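Amine oxidase domain-containing protein (Pyrococcus furiosus, PDB 3NRN) binds AMP in a nucleotide pocket and is probably an oxidoreductase of the flavin-containing amine oxidase kind, its substrate unknown. Local coordinates at residues Val147-Ala152 and Ser157-Asp162; Leu19-His24 and Arg70-Lys75; Asn216-Lys221 and Arg250-Arg255. One frame throughout, in Å; residues are numbered along the deposited sequence.

Contact 1: Val147-Ala152 and Ser157-Asp162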
ATOM      1  N   VAL A 147      -6.416 -16.524 -11.730  1.00 32.88           N
ATOM      2  CA  VAL A 147      -5.970 -16.228 -10.373  1.00 22.92           C
ATOM      3  C   VAL A 147      -4.921 -15.113 -10.378  1.00 27.88           C
ATOM      4  O   VAL A 147      -4.954 -14.229  -9.528  1.00 27.02           O
ATOM      5  CB  VAL A 147      -5.369 -17.479  -9.690  1.00 31.22           C
ATOM      6  CG1 VAL A 147      -4.647 -17.085  -8.391  1.00 25.01           C
ATOM      7  CG2 VAL A 147      -6.474 -18.476  -9.385  1.00 28.09           C
ATOM      8  N   LEU A 148      -3.995 -15.154 -11.337  1.00 26.87           N
ATOM      9  CA  LEU A 148      -2.956 -14.136 -11.426  1.00 26.10           C
ATOM     10  C   LEU A 148      -3.543 -12.785 -11.791  1.00 28.64           C
ATOM     11  O   LEU A 148      -2.954 -11.750 -11.486  1.00 27.00           O
ATOM     12  CB  LEU A 148      -1.882 -14.533 -12.443  1.00 25.48           C
ATOM     13  CG  LEU A 148      -0.933 -15.660 -12.013  1.00 30.72           C
ATOM     14  CD1 LEU A 148       0.077 -15.933 -13.112  1.00 38.88           C
ATOM     15  CD2 LEU A 148      -0.219 -15.267 -10.735  1.00 36.51           C
ATOM     16  N   GLU A 149      -4.703 -12.802 -12.447  1.00 25.94           N
ATOM     17  CA  GLU A 149      -5.390 -11.572 -12.832  1.00 23.30           C
ATOM     18  C   GLU A 149      -5.972 -10.957 -11.561  1.00 25.42           C
ATOM     19  O   GLU A 149      -5.998  -9.737 -11.406  1.00 28.76           O
ATOM     20  CB  GLU A 149      -6.512 -11.871 -13.831  1.00 32.61           C
ATOM     21  CG  GLU A 149      -7.230 -10.637 -14.376  1.00 39.91           C
ATOM     22  CD  GLU A 149      -6.466  -9.929 -15.488  1.00 41.37           C
ATOM     23  OE1 GLU A 149      -6.990  -8.925 -16.023  1.00 40.82           O
ATOM     24  OE2 GLU A 149      -5.350 -10.373 -15.833  1.00 31.83           O
ATOM     25  N   SER A 150      -6.442 -11.808 -10.653  1.00 25.02           N
ATOM     26  CA  SER A 150      -6.987 -11.326  -9.390  1.00 29.61           C
ATOM     27  C   SER A 150      -5.838 -10.762  -8.554  1.00 25.57           C
ATOM     28  O   SER A 150      -5.964  -9.705  -7.936  1.00 25.47           O
ATOM     29  CB  SER A 150      -7.679 -12.457  -8.633  1.00 28.80           C
ATOM     30  OG  SER A 150      -8.860 -12.846  -9.305  1.00 44.70           O
ATOM     31  N   PHE A 151      -4.716 -11.471  -8.546  1.00 25.56           N
ATOM     32  CA  PHE A 151      -3.549 -11.015  -7.806  1.00 28.65           C
ATOM     33  C   PHE A 151      -3.149  -9.619  -8.292  1.00 24.73           C
ATOM     34  O   PHE A 151      -2.942  -8.713  -7.489  1.00 24.31           O
ATOM     35  CB  PHE A 151      -2.375 -11.978  -8.013  1.00 21.81           C
ATOM     36  CG  PHE A 151      -1.095 -11.501  -7.392  1.00 29.10           C
ATOM     37  CD1 PHE A 151      -0.942 -11.478  -6.009  1.00 30.60           C
ATOM     38  CD2 PHE A 151      -0.062 -11.021  -8.187  1.00 26.95           C
ATOM     39  CE1 PHE A 151       0.218 -10.982  -5.430  1.00 31.33           C
ATOM     40  CE2 PHE A 151       1.102 -10.522  -7.617  1.00 35.36           C
ATOM     41  CZ  PHE A 151       1.244 -10.501  -6.239  1.00 31.14           C
ATOM     42  N   ALA A 152      -3.043  -9.458  -9.610  1.00 23.12           N
ATOM     43  CA  ALA A 152      -2.663  -8.179 -10.206  1.00 26.10           C
ATOM     44  C   ALA A 152      -3.665  -7.086  -9.848  1.00 28.54           C
ATOM     45  O   ALA A 152      -3.283  -5.946  -9.572  1.00 27.87           O
ATOM     46  CB  ALA A 152      -2.549  -8.318 -11.734  1.00 26.64           C
ATOM     47  N   SER A 157      -3.861  -3.156  -8.653  1.00 21.87           N
ATOM     48  CA  SER A 157      -4.993  -2.486  -9.281  1.00 25.30           C
ATOM     49  C   SER A 157      -4.918  -2.395 -10.803  1.00 24.26           C
ATOM     50  O   SER A 157      -5.392  -1.425 -11.387  1.00 21.76           O
ATOM     51  CB  SER A 157      -5.161  -1.078  -8.704  1.00 25.09           C
ATOM     52  OG  SER A 157      -5.781  -1.134  -7.434  1.00 35.79           O
ATOM     53  N   VAL A 158      -4.316  -3.392 -11.440  1.00 23.84           N
ATOM     54  CA  VAL A 158      -4.214  -3.420 -12.897  1.00 22.95           C
ATOM     55  C   VAL A 158      -4.407  -4.852 -13.369  1.00 24.28           C
ATOM     56  O   VAL A 158      -4.468  -5.779 -12.557  1.00 22.63           O
ATOM     57  CB  VAL A 158      -2.836  -2.933 -13.408  1.00 27.30           C
ATOM     58  CG1 VAL A 158      -2.581  -1.507 -12.948  1.00 32.62           C
ATOM     59  CG2 VAL A 158      -1.740  -3.859 -12.924  1.00 21.71           C
ATOM     60  N   SER A 159      -4.523  -5.024 -14.680  1.00 23.27           N
ATOM     61  CA  SER A 159      -4.685  -6.348 -15.259  1.00 25.74           C
ATOM     62  C   SER A 159      -3.296  -6.933 -15.438  1.00 30.09           C
ATOM     63  O   SER A 159      -2.309  -6.197 -15.522  1.00 25.40           O
ATOM     64  CB  SER A 159      -5.390  -6.265 -16.614  1.00 26.75           C
ATOM     65  OG  SER A 159      -6.734  -5.846 -16.450  1.00 33.77           O
ATOM     66  N   LEU A 160      -3.223  -8.257 -15.497  1.00 29.67           N
ATOM     67  CA  LEU A 160      -1.950  -8.941 -15.657  1.00 34.33           C
ATOM     68  C   LEU A 160      -1.176  -8.398 -16.862  1.00 33.81           C
ATOM     69  O   LEU A 160       0.044  -8.224 -16.803  1.00 36.94           O
ATOM     70  CB  LEU A 160      -2.196 -10.443 -15.805  1.00 29.45           C
ATOM     71  CG  LEU A 160      -1.015 -11.364 -15.500  1.00 41.84           C
ATOM     72  CD1 LEU A 160      -0.420 -11.025 -14.142  1.00 29.19           C
ATOM     73  CD2 LEU A 160      -1.491 -12.802 -15.519  1.00 43.63           C
ATOM     74  N   SER A 161      -1.888  -8.112 -17.947  1.00 36.80           N
ATOM     75  CA  SER A 161      -1.244  -7.588 -19.148  1.00 32.78           C
ATOM     76  C   SER A 161      -0.666  -6.188 -18.929  1.00 35.04           C
ATOM     77  O   SER A 161       0.104  -5.695 -19.754  1.00 35.19           O
ATOM     78  CB  SER A 161      -2.232  -7.574 -20.328  1.00 32.03           C
ATOM     79  OG  SER A 161      -3.396  -6.815 -20.034  1.00 36.83           O
ATOM     80  N   ASP A 162      -1.025  -5.553 -17.816  1.00 31.96           N
ATOM     81  CA  ASP A 162      -0.516  -4.218 -17.513  1.00 32.07           C
ATOM     82  C   ASP A 162       0.810  -4.255 -16.757  1.00 31.23           C
ATOM     83  O   ASP A 162       1.453  -3.221 -16.564  1.00 36.47           O
ATOM     84  CB  ASP A 162      -1.539  -3.417 -16.707  1.00 43.94           C
ATOM     85  CG  ASP A 162      -2.745  -3.018 -17.532  1.00 50.02           C
ATOM     86  OD1 ASP A 162      -2.553  -2.509 -18.653  1.00 54.54           O
ATOM     87  OD2 ASP A 162      -3.883  -3.206 -17.056  1.00 47.52           O
TER
HETATM   88  O   HOH W   1      -6.481  -7.566 -12.642  1.00 22.96           O
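Glu-149 sends CG anti to its own N (chi1 -176°) and then bends at chi2 (80°), which swings the carboxylate off helix 142-156 to meet Ser-159 and Leu-160 in the loop that follows. Its two oxygens divide the work. Glu-149 OE2 takes the backbone N-H of Leu-160, N to OE2 3.0 Å, in a fairly straight bond that arrives from above the carboxylate plane, 53° out of it. Glu-149 OE1 receives a weak bond from Ser-159 OG at 3.1 Å; that hydroxyl also bonds to Lys-322, whose ammonium forms a long, weak ion pair with the same OE1. With an alanine here, the Leu-160 N-H would probably lose its acceptor, and the long ion pair with Lys-322 its carboxylate.

Next to the carboxylate lies an apolar patch: Leu-160 lays CD2 against CB of Leu-148 at 3.6 Å, while its CD1 comes 4.2 Å from CB of Ala-152. A water bridges the backbone oxygens of Glu-149 and Val-158, donating to both, and the N of Val-158 reaches Ala-152 O in a weak but straight bond of 3.3 Å. Ser-157, with positive phi, is where the chain leaves the helix and doubles back along it. Helix 130-137 packs on the leucines through Ile-134 and Ala-130, and on the way to helix 165-178 the loop rests Val-158 on Leu-163 and Ser-267.

Contact 2: Leu19-His24 and Arg70-Lys75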
ATOM      1  N   LEU A  19      14.039   9.587  11.200  1.00 22.43           N
ATOM      2  CA  LEU A  19      14.961  10.703  11.320  1.00 19.49           C
ATOM      3  C   LEU A  19      14.949  11.346  12.705  1.00 25.79           C
ATOM      4  O   LEU A  19      15.993  11.769  13.202  1.00 24.84           O
ATOM      5  CB  LEU A  19      14.654  11.743  10.239  1.00 24.52           C
ATOM      6  CG  LEU A  19      14.900  11.258   8.803  1.00 29.89           C
ATOM      7  CD1 LEU A  19      14.410  12.296   7.805  1.00 28.38           C
ATOM      8  CD2 LEU A  19      16.393  10.982   8.598  1.00 31.72           C
ATOM      9  N   ALA A  20      13.779  11.419  13.332  1.00 24.71           N
ATOM     10  CA  ALA A  20      13.685  12.008  14.669  1.00 23.78           C
ATOM     11  C   ALA A  20      14.454  11.115  15.637  1.00 31.17           C
ATOM     12  O   ALA A  20      15.171  11.596  16.516  1.00 30.07           O
ATOM     13  CB  ALA A  20      12.240  12.114  15.099  1.00 17.32           C
ATOM     14  N   ARG A  21      14.304   9.809  15.464  1.00 31.08           N
ATOM     15  CA  ARG A  21      15.000   8.845  16.309  1.00 34.32           C
ATOM     16  C   ARG A  21      16.505   9.046  16.183  1.00 36.85           C
ATOM     17  O   ARG A  21      17.233   8.935  17.169  1.00 41.17           O
ATOM     18  CB  ARG A  21      14.652   7.412  15.900  1.00 30.54           C
ATOM     19  CG  ARG A  21      13.810   6.643  16.912  1.00 41.30           C
ATOM     20  CD  ARG A  21      14.272   5.190  16.981  1.00 42.37           C
ATOM     21  NE  ARG A  21      14.570   4.657  15.647  1.00 58.12           N
ATOM     22  CZ  ARG A  21      15.733   4.112  15.292  1.00 54.25           C
ATOM     23  NH1 ARG A  21      16.728   4.015  16.167  1.00 57.42           N
ATOM     24  NH2 ARG A  21      15.909   3.668  14.053  1.00 56.05           N
ATOM     25  N   ASN A  22      16.972   9.341  14.972  1.00 27.81           N
ATOM     26  CA  ASN A  22      18.398   9.547  14.760  1.00 30.59           C
ATOM     27  C   ASN A  22      18.903  10.948  15.109  1.00 32.14           C
ATOM     28  O   ASN A  22      19.914  11.405  14.577  1.00 30.99           O
ATOM     29  CB  ASN A  22      18.788   9.194  13.321  1.00 32.41           C
ATOM     30  CG  ASN A  22      18.842   7.697  13.085  1.00 39.88           C
ATOM     31  OD1 ASN A  22      17.836   7.065  12.761  1.00 44.28           O
ATOM     32  ND2 ASN A  22      20.020   7.117  13.264  1.00 35.09           N
ATOM     33  N   GLY A  23      18.190  11.630  15.997  1.00 32.17           N
ATOM     34  CA  GLY A  23      18.630  12.942  16.436  1.00 29.79           C
ATOM     35  C   GLY A  23      18.446  14.142  15.531  1.00 32.54           C
ATOM     36  O   GLY A  23      19.070  15.177  15.758  1.00 29.58           O
ATOM     37  N   HIS A  24      17.608  14.030  14.508  1.00 32.25           N
ATOM     38  CA  HIS A  24      17.392  15.175  13.636  1.00 31.15           C
ATOM     39  C   HIS A  24      16.181  15.951  14.118  1.00 24.84           C
ATOM     40  O   HIS A  24      15.343  15.417  14.842  1.00 31.95           O
ATOM     41  CB  HIS A  24      17.194  14.729  12.188  1.00 28.24           C
ATOM     42  CG  HIS A  24      18.357  13.970  11.637  1.00 35.68           C
ATOM     43  ND1 HIS A  24      18.422  12.593  11.651  1.00 37.61           N
ATOM     44  CD2 HIS A  24      19.528  14.396  11.106  1.00 36.15           C
ATOM     45  CE1 HIS A  24      19.581  12.203  11.154  1.00 38.08           C
ATOM     46  NE2 HIS A  24      20.271  13.277  10.816  1.00 38.94           N
ATOM     47  N   ARG A  70       9.696  -2.246  13.523  1.00 24.74           N
ATOM     48  CA  ARG A  70      10.466  -2.844  14.599  1.00 28.02           C
ATOM     49  C   ARG A  70      11.681  -1.997  14.973  1.00 20.12           C
ATOM     50  O   ARG A  70      11.880  -1.688  16.143  1.00 26.91           O
ATOM     51  CB  ARG A  70      10.926  -4.263  14.238  1.00 29.08           C
ATOM     52  CG  ARG A  70      11.700  -4.947  15.380  1.00 36.64           C
ATOM     53  CD  ARG A  70      12.028  -6.406  15.079  1.00 34.35           C
ATOM     54  NE  ARG A  70      10.818  -7.179  14.800  1.00 31.74           N
ATOM     55  CZ  ARG A  70      10.800  -8.484  14.545  1.00 28.72           C
ATOM     56  NH1 ARG A  70      11.928  -9.182  14.535  1.00 33.36           N
ATOM     57  NH2 ARG A  70       9.648  -9.090  14.292  1.00 32.59           N
ATOM     58  N   ILE A  71      12.485  -1.600  13.991  1.00 24.44           N
ATOM     59  CA  ILE A  71      13.677  -0.818  14.303  1.00 23.24           C
ATOM     60  C   ILE A  71      13.368   0.581  14.827  1.00 26.38           C
ATOM     61  O   ILE A  71      14.212   1.203  15.469  1.00 25.01           O
ATOM     62  CB  ILE A  71      14.644  -0.737  13.086  1.00 29.40           C
ATOM     63  CG1 ILE A  71      14.019   0.062  11.941  1.00 21.85           C
ATOM     64  CG2 ILE A  71      14.970  -2.151  12.604  1.00 24.28           C
ATOM     65  CD1 ILE A  71      14.989   0.359  10.823  1.00 25.76           C
ATOM     66  N   LEU A  72      12.158   1.076  14.567  1.00 18.93           N
ATOM     67  CA  LEU A  72      11.768   2.393  15.061  1.00 25.44           C
ATOM     68  C   LEU A  72      11.332   2.321  16.518  1.00 30.64           C
ATOM     69  O   LEU A  72      11.232   3.342  17.201  1.00 33.55           O
ATOM     70  CB  LEU A  72      10.618   2.963  14.240  1.00 19.60           C
ATOM     71  CG  LEU A  72      10.986   3.410  12.827  1.00 27.56           C
ATOM     72  CD1 LEU A  72       9.742   3.902  12.120  1.00 22.76           C
ATOM     73  CD2 LEU A  72      12.043   4.497  12.893  1.00 27.63           C
ATOM     74  N   GLY A  73      11.069   1.107  16.987  1.00 30.33           N
ATOM     75  CA  GLY A  73      10.630   0.936  18.357  1.00 33.98           C
ATOM     76  C   GLY A  73       9.120   0.985  18.455  1.00 34.02           C
ATOM     77  O   GLY A  73       8.555   1.166  19.536  1.00 31.59           O
ATOM     78  N   ALA A  74       8.452   0.832  17.320  1.00 29.36           N
ATOM     79  CA  ALA A  74       6.997   0.849  17.311  1.00 30.68           C
ATOM     80  C   ALA A  74       6.492  -0.454  17.909  1.00 26.92           C
ATOM     81  O   ALA A  74       7.055  -1.520  17.659  1.00 27.15           O
ATOM     82  CB  ALA A  74       6.478   1.008  15.891  1.00 26.15           C
ATOM     83  N   LYS A  75       5.448  -0.360  18.721  1.00 23.53           N
ATOM     84  CA  LYS A  75       4.863  -1.543  19.330  1.00 27.95           C
ATOM     85  C   LYS A  75       3.551  -1.777  18.598  1.00 33.79           C
ATOM     86  O   LYS A  75       2.530  -1.179  18.926  1.00 30.63           O
ATOM     87  CB  LYS A  75       4.606  -1.315  20.823  1.00 36.47           C
ATOM     88  CG  LYS A  75       5.861  -1.037  21.651  1.00 39.78           C
ATOM     89  CD  LYS A  75       6.918  -2.127  21.484  1.00 56.12           C
ATOM     90  CE  LYS A  75       6.393  -3.508  21.867  1.00 63.76           C
ATOM     91  NZ  LYS A  75       5.979  -3.587  23.297  1.00 68.35           N
TER
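Arg-21 lays its guanidinium against the backbone carbonyl of Ile-71: the oxygen sits over the centre of the guanidinium plane, with Arg-21 CZ and NH2 each 3.3 Å from Ile-71 O. Since Ile-71 O lies over the face rather than in line with an N-H, the angles at NE and NH2 are too poor for hydrogen bonding, and what remains is probably an electrostatic attraction between the cation and the carbonyl dipole. Leu-72 completes the first shell. Its CD2 meets the guanidinium edge in plane, 3.7 Å from Arg-21 NE, while Leu-72 O lies 3.6 Å from Arg-21 CD.

Bends at chi2 and at chi3 (-41°) turn the arginine's flat end over the carbonyl. One step out, both helices are finishing. Gly-73, at positive phi, closes a Schellman motif after Leu-72, and Gly-23 does the same for the arginine's helix, where Leu-19 O is gripped twice by His-24, through N at 3.1 Å and ND1 at 3.0 Å. Helix 188-200 packs against both sides, Ile-198 touching Arg-21 and Leu-72, while Phe-18 of helix 10-21 packs on Ile-71 and Leu-72 of helix 64-72. Strand 2-6, helix 10-21 and strand 25-29 form a beta-alpha-beta unit, consistent with a Rossmann-type nucleotide fold; the contact sits at the C-terminal end of its helix, away from the AMP pocket at the glycine-rich turn.

Contact 3: Asn216-Lys221 and Arg250-Arg255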
ATOM      1  N   ASN A 216      10.349  26.075  -1.541  1.00 33.40           N
ATOM      2  CA  ASN A 216      11.334  26.865  -2.264  1.00 34.48           C
ATOM      3  C   ASN A 216      12.724  26.249  -2.181  1.00 27.19           C
ATOM      4  O   ASN A 216      13.374  26.305  -1.144  1.00 27.43           O
ATOM      5  CB  ASN A 216      11.358  28.295  -1.723  1.00 30.71           C
ATOM      6  CG  ASN A 216      12.189  29.229  -2.585  1.00 42.36           C
ATOM      7  OD1 ASN A 216      13.273  28.865  -3.048  1.00 34.28           O
ATOM      8  ND2 ASN A 216      11.688  30.443  -2.798  1.00 38.37           N
ATOM      9  N   ILE A 217      13.169  25.669  -3.292  1.00 28.23           N
ATOM     10  CA  ILE A 217      14.478  25.016  -3.383  1.00 39.21           C
ATOM     11  C   ILE A 217      15.678  25.938  -3.203  1.00 34.69           C
ATOM     12  O   ILE A 217      16.656  25.571  -2.558  1.00 38.60           O
ATOM     13  CB  ILE A 217      14.634  24.291  -4.740  1.00 37.60           C
ATOM     14  CG1 ILE A 217      13.588  23.188  -4.841  1.00 46.04           C
ATOM     15  CG2 ILE A 217      16.025  23.704  -4.878  1.00 53.70           C
ATOM     16  CD1 ILE A 217      13.591  22.277  -3.665  1.00 24.91           C
ATOM     17  N   GLU A 218      15.614  27.126  -3.784  1.00 35.06           N
ATOM     18  CA  GLU A 218      16.715  28.070  -3.657  1.00 34.80           C
ATOM     19  C   GLU A 218      16.882  28.574  -2.219  1.00 33.77           C
ATOM     20  O   GLU A 218      17.996  28.630  -1.700  1.00 34.68           O
ATOM     21  CB  GLU A 218      16.499  29.251  -4.604  1.00 39.94           C
ATOM     22  CG  GLU A 218      16.583  28.876  -6.077  1.00 59.82           C
ATOM     23  CD  GLU A 218      16.374  30.067  -6.996  1.00 65.47           C
ATOM     24  OE1 GLU A 218      17.059  31.094  -6.803  1.00 74.01           O
ATOM     25  OE2 GLU A 218      15.532  29.976  -7.916  1.00 56.09           O
ATOM     26  N   GLU A 219      15.775  28.928  -1.573  1.00 27.44           N
ATOM     27  CA  GLU A 219      15.829  29.438  -0.201  1.00 28.51           C
ATOM     28  C   GLU A 219      15.870  28.307   0.807  1.00 32.60           C
ATOM     29  O   GLU A 219      16.321  28.483   1.943  1.00 30.79           O
ATOM     30  CB  GLU A 219      14.588  30.279   0.125  1.00 32.36           C
ATOM     31  CG  GLU A 219      14.255  31.414  -0.827  1.00 34.18           C
ATOM     32  CD  GLU A 219      13.038  32.200  -0.357  1.00 39.66           C
ATOM     33  OE1 GLU A 219      12.040  31.565   0.044  1.00 42.76           O
ATOM     34  OE2 GLU A 219      13.072  33.449  -0.389  1.00 55.75           O
ATOM     35  N   LYS A 220      15.384  27.146   0.384  1.00 32.84           N
ATOM     36  CA  LYS A 220      15.298  25.981   1.249  1.00 30.25           C
ATOM     37  C   LYS A 220      14.340  26.345   2.384  1.00 28.92           C
ATOM     38  O   LYS A 220      14.672  26.264   3.568  1.00 26.26           O
ATOM     39  CB  LYS A 220      16.677  25.582   1.791  1.00 36.02           C
ATOM     40  CG  LYS A 220      17.662  25.172   0.700  1.00 37.46           C
ATOM     41  CD  LYS A 220      18.880  24.438   1.262  1.00 35.22           C
ATOM     42  CE  LYS A 220      18.540  23.018   1.691  1.00 33.56           C
ATOM     43  NZ  LYS A 220      19.731  22.295   2.234  1.00 25.62           N
ATOM     44  N   LYS A 221      13.140  26.758   1.993  1.00 26.49           N
ATOM     45  CA  LYS A 221      12.099  27.131   2.940  1.00 30.16           C
ATOM     46  C   LYS A 221      10.772  26.604   2.443  1.00 20.72           C
ATOM     47  O   LYS A 221      10.525  26.555   1.242  1.00 25.48           O
ATOM     48  CB  LYS A 221      11.995  28.653   3.075  1.00 24.56           C
ATOM     49  CG  LYS A 221      13.141  29.303   3.812  1.00 33.72           C
ATOM     50  CD  LYS A 221      12.939  30.804   3.890  1.00 46.22           C
ATOM     51  CE  LYS A 221      14.016  31.470   4.727  1.00 49.61           C
ATOM     52  NZ  LYS A 221      13.785  32.939   4.832  1.00 54.33           N
ATOM     53  N   ARG A 250       7.520  23.910 -11.753  1.00 24.46           N
ATOM     54  CA  ARG A 250       7.848  23.173 -12.968  1.00 28.58           C
ATOM     55  C   ARG A 250       9.191  23.501 -13.617  1.00 21.05           C
ATOM     56  O   ARG A 250       9.827  22.621 -14.195  1.00 21.40           O
ATOM     57  CB  ARG A 250       6.738  23.373 -14.003  1.00 25.41           C
ATOM     58  CG  ARG A 250       5.380  22.859 -13.568  1.00 24.18           C
ATOM     59  CD  ARG A 250       4.320  23.188 -14.627  1.00 29.88           C
ATOM     60  NE  ARG A 250       4.516  22.476 -15.891  1.00 26.88           N
ATOM     61  CZ  ARG A 250       4.197  21.201 -16.091  1.00 30.57           C
ATOM     62  NH1 ARG A 250       3.666  20.478 -15.112  1.00 29.92           N
ATOM     63  NH2 ARG A 250       4.398  20.650 -17.276  1.00 18.19           N
ATOM     64  N   ASP A 251       9.618  24.757 -13.526  1.00 22.26           N
ATOM     65  CA  ASP A 251      10.876  25.178 -14.136  1.00 28.26           C
ATOM     66  C   ASP A 251      12.115  24.465 -13.609  1.00 26.07           C
ATOM     67  O   ASP A 251      13.167  24.476 -14.255  1.00 27.92           O
ATOM     68  CB  ASP A 251      11.068  26.690 -13.978  1.00 26.88           C
ATOM     69  CG  ASP A 251      10.079  27.490 -14.803  1.00 37.28           C
ATOM     70  OD1 ASP A 251       9.489  26.916 -15.740  1.00 31.01           O
ATOM     71  OD2 ASP A 251       9.899  28.692 -14.519  1.00 36.16           O
ATOM     72  N   TYR A 252      11.989  23.845 -12.445  1.00 21.83           N
ATOM     73  CA  TYR A 252      13.108  23.146 -11.828  1.00 20.55           C
ATOM     74  C   TYR A 252      13.283  21.715 -12.329  1.00 24.49           C
ATOM     75  O   TYR A 252      14.152  20.987 -11.842  1.00 23.32           O
ATOM     76  CB  TYR A 252      12.929  23.154 -10.299  1.00 16.73           C
ATOM     77  CG  TYR A 252      13.066  24.539  -9.696  1.00 29.19           C
ATOM     78  CD1 TYR A 252      14.322  25.066  -9.394  1.00 34.24           C
ATOM     79  CD2 TYR A 252      11.946  25.341  -9.467  1.00 27.06           C
ATOM     80  CE1 TYR A 252      14.461  26.355  -8.883  1.00 34.57           C
ATOM     81  CE2 TYR A 252      12.076  26.637  -8.954  1.00 24.12           C
ATOM     82  CZ  TYR A 252      13.334  27.134  -8.669  1.00 34.14           C
ATOM     83  OH  TYR A 252      13.476  28.417  -8.189  1.00 35.96           O
ATOM     84  N   PHE A 253      12.474  21.320 -13.311  1.00 20.99           N
ATOM     85  CA  PHE A 253      12.526  19.961 -13.854  1.00 17.83           C
ATOM     86  C   PHE A 253      12.749  19.948 -15.367  1.00 25.28           C
ATOM     87  O   PHE A 253      12.320  20.867 -16.065  1.00 19.95           O
ATOM     88  CB  PHE A 253      11.211  19.229 -13.542  1.00 18.71           C
ATOM     89  CG  PHE A 253      10.910  19.130 -12.072  1.00 23.27           C
ATOM     90  CD1 PHE A 253      11.407  18.072 -11.317  1.00 19.41           C
ATOM     91  CD2 PHE A 253      10.191  20.143 -11.428  1.00 22.65           C
ATOM     92  CE1 PHE A 253      11.196  18.022  -9.926  1.00 19.47           C
ATOM     93  CE2 PHE A 253       9.976  20.108 -10.045  1.00 19.74           C
ATOM     94  CZ  PHE A 253      10.482  19.042  -9.292  1.00 16.03           C
ATOM     95  N   ASP A 254      13.421  18.906 -15.862  1.00 18.04           N
ATOM     96  CA  ASP A 254      13.681  18.754 -17.293  1.00 18.85           C
ATOM     97  C   ASP A 254      12.359  18.545 -18.021  1.00 26.44           C
ATOM     98  O   ASP A 254      11.434  17.938 -17.477  1.00 24.66           O
ATOM     99  CB  ASP A 254      14.565  17.529 -17.568  1.00 16.26           C
ATOM    100  CG  ASP A 254      15.995  17.719 -17.112  1.00 25.84           C
ATOM    101  OD1 ASP A 254      16.345  18.833 -16.651  1.00 16.69           O
ATOM    102  OD2 ASP A 254      16.770  16.747 -17.224  1.00 21.12           O
ATOM    103  N   ARG A 255      12.288  19.030 -19.256  1.00 23.21           N
ATOM    104  CA  ARG A 255      11.095  18.907 -20.089  1.00 24.03           C
ATOM    105  C   ARG A 255      10.540  17.475 -20.176  1.00 27.30           C
ATOM    106  O   ARG A 255       9.341  17.253 -20.009  1.00 25.29           O
ATOM    107  CB  ARG A 255      11.410  19.415 -21.505  1.00 29.46           C
ATOM    108  CG  ARG A 255      10.283  19.205 -22.517  1.00 38.13           C
ATOM    109  CD  ARG A 255      10.807  19.254 -23.948  1.00 43.43           C
ATOM    110  NE  ARG A 255      11.204  20.597 -24.369  1.00 53.75           N
ATOM    111  CZ  ARG A 255      11.863  20.859 -25.497  1.00 54.40           C
ATOM    112  NH1 ARG A 255      12.202  19.871 -26.314  1.00 53.09           N
ATOM    113  NH2 ARG A 255      12.173  22.108 -25.814  1.00 50.05           N
TER
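The ring of Tyr-252 is met at its edge, in plane, by OE2 of Glu-218, and the carboxylate stands at 60° to the ring, so the two flat groups do not stack. What joins them is one short hydrogen bond, Tyr-252 OH to Glu-218 OE2 at 2.6 Å, in which the phenol is the donor. The hydroxyl reaches OE2 on its anti side, only 16° out of the carboxylate plane. Glu-218 CG lies 3.8 Å from Tyr-252 OH. The side chains cross at about a right angle: Tyr-252 points across from its 3-10 turn, while Glu-218 runs extended beyond CG to bring OE2 to the hydroxyl.

Glu-218 rides on the turn of a beta hairpin between strands 212-216 and 221-224. Asn-216 shapes this turn from within. Its OD1 accepts the N-H of Glu-219, Asn-216 OD1 to Glu-219 N 2.9 Å, in a nearly straight bond (173°), an Asx motif, and the donor lies above the amide's carbonyl plane. The hairpin closes with a G1 beta bulge, Lys-220 and Lys-221 both facing Asn-216; Lys-220 has the positive phi of such a bulge.

On the other side, the N of Phe-253 bonds to Arg-250 O at 3.1 Å, and this carbonyl lies in plane at the edge of the Phe-253 ring. That ring packs on Val-245 and Ile-248 of helix 241-248 and on Leu-258 of helix 255-262. Ile-217, beside the glutamate, also touches Ile-248.

Overall arrangement
From the N terminus, contact 2 comes first, joining the end of helix 10-21 to the end of helix 64-72 and closing a loop of 45 residues that includes strand 25-29 and the short strands after it. Contact 1 follows as a tight local closure, in which the loop after helix 142-156 folds back on that helix. Contact 3 is last, bringing the hairpin after strand 212-216 to the link between helices 241-248 and 255-262. The three are in series, none nested or crossed. Contacts 1 and 2 lie on opposite sides of the chain's centre, their centres about 36 Å apart; contacts 2 and 3 approach more closely, about 12 Å between nearest atoms, without touching.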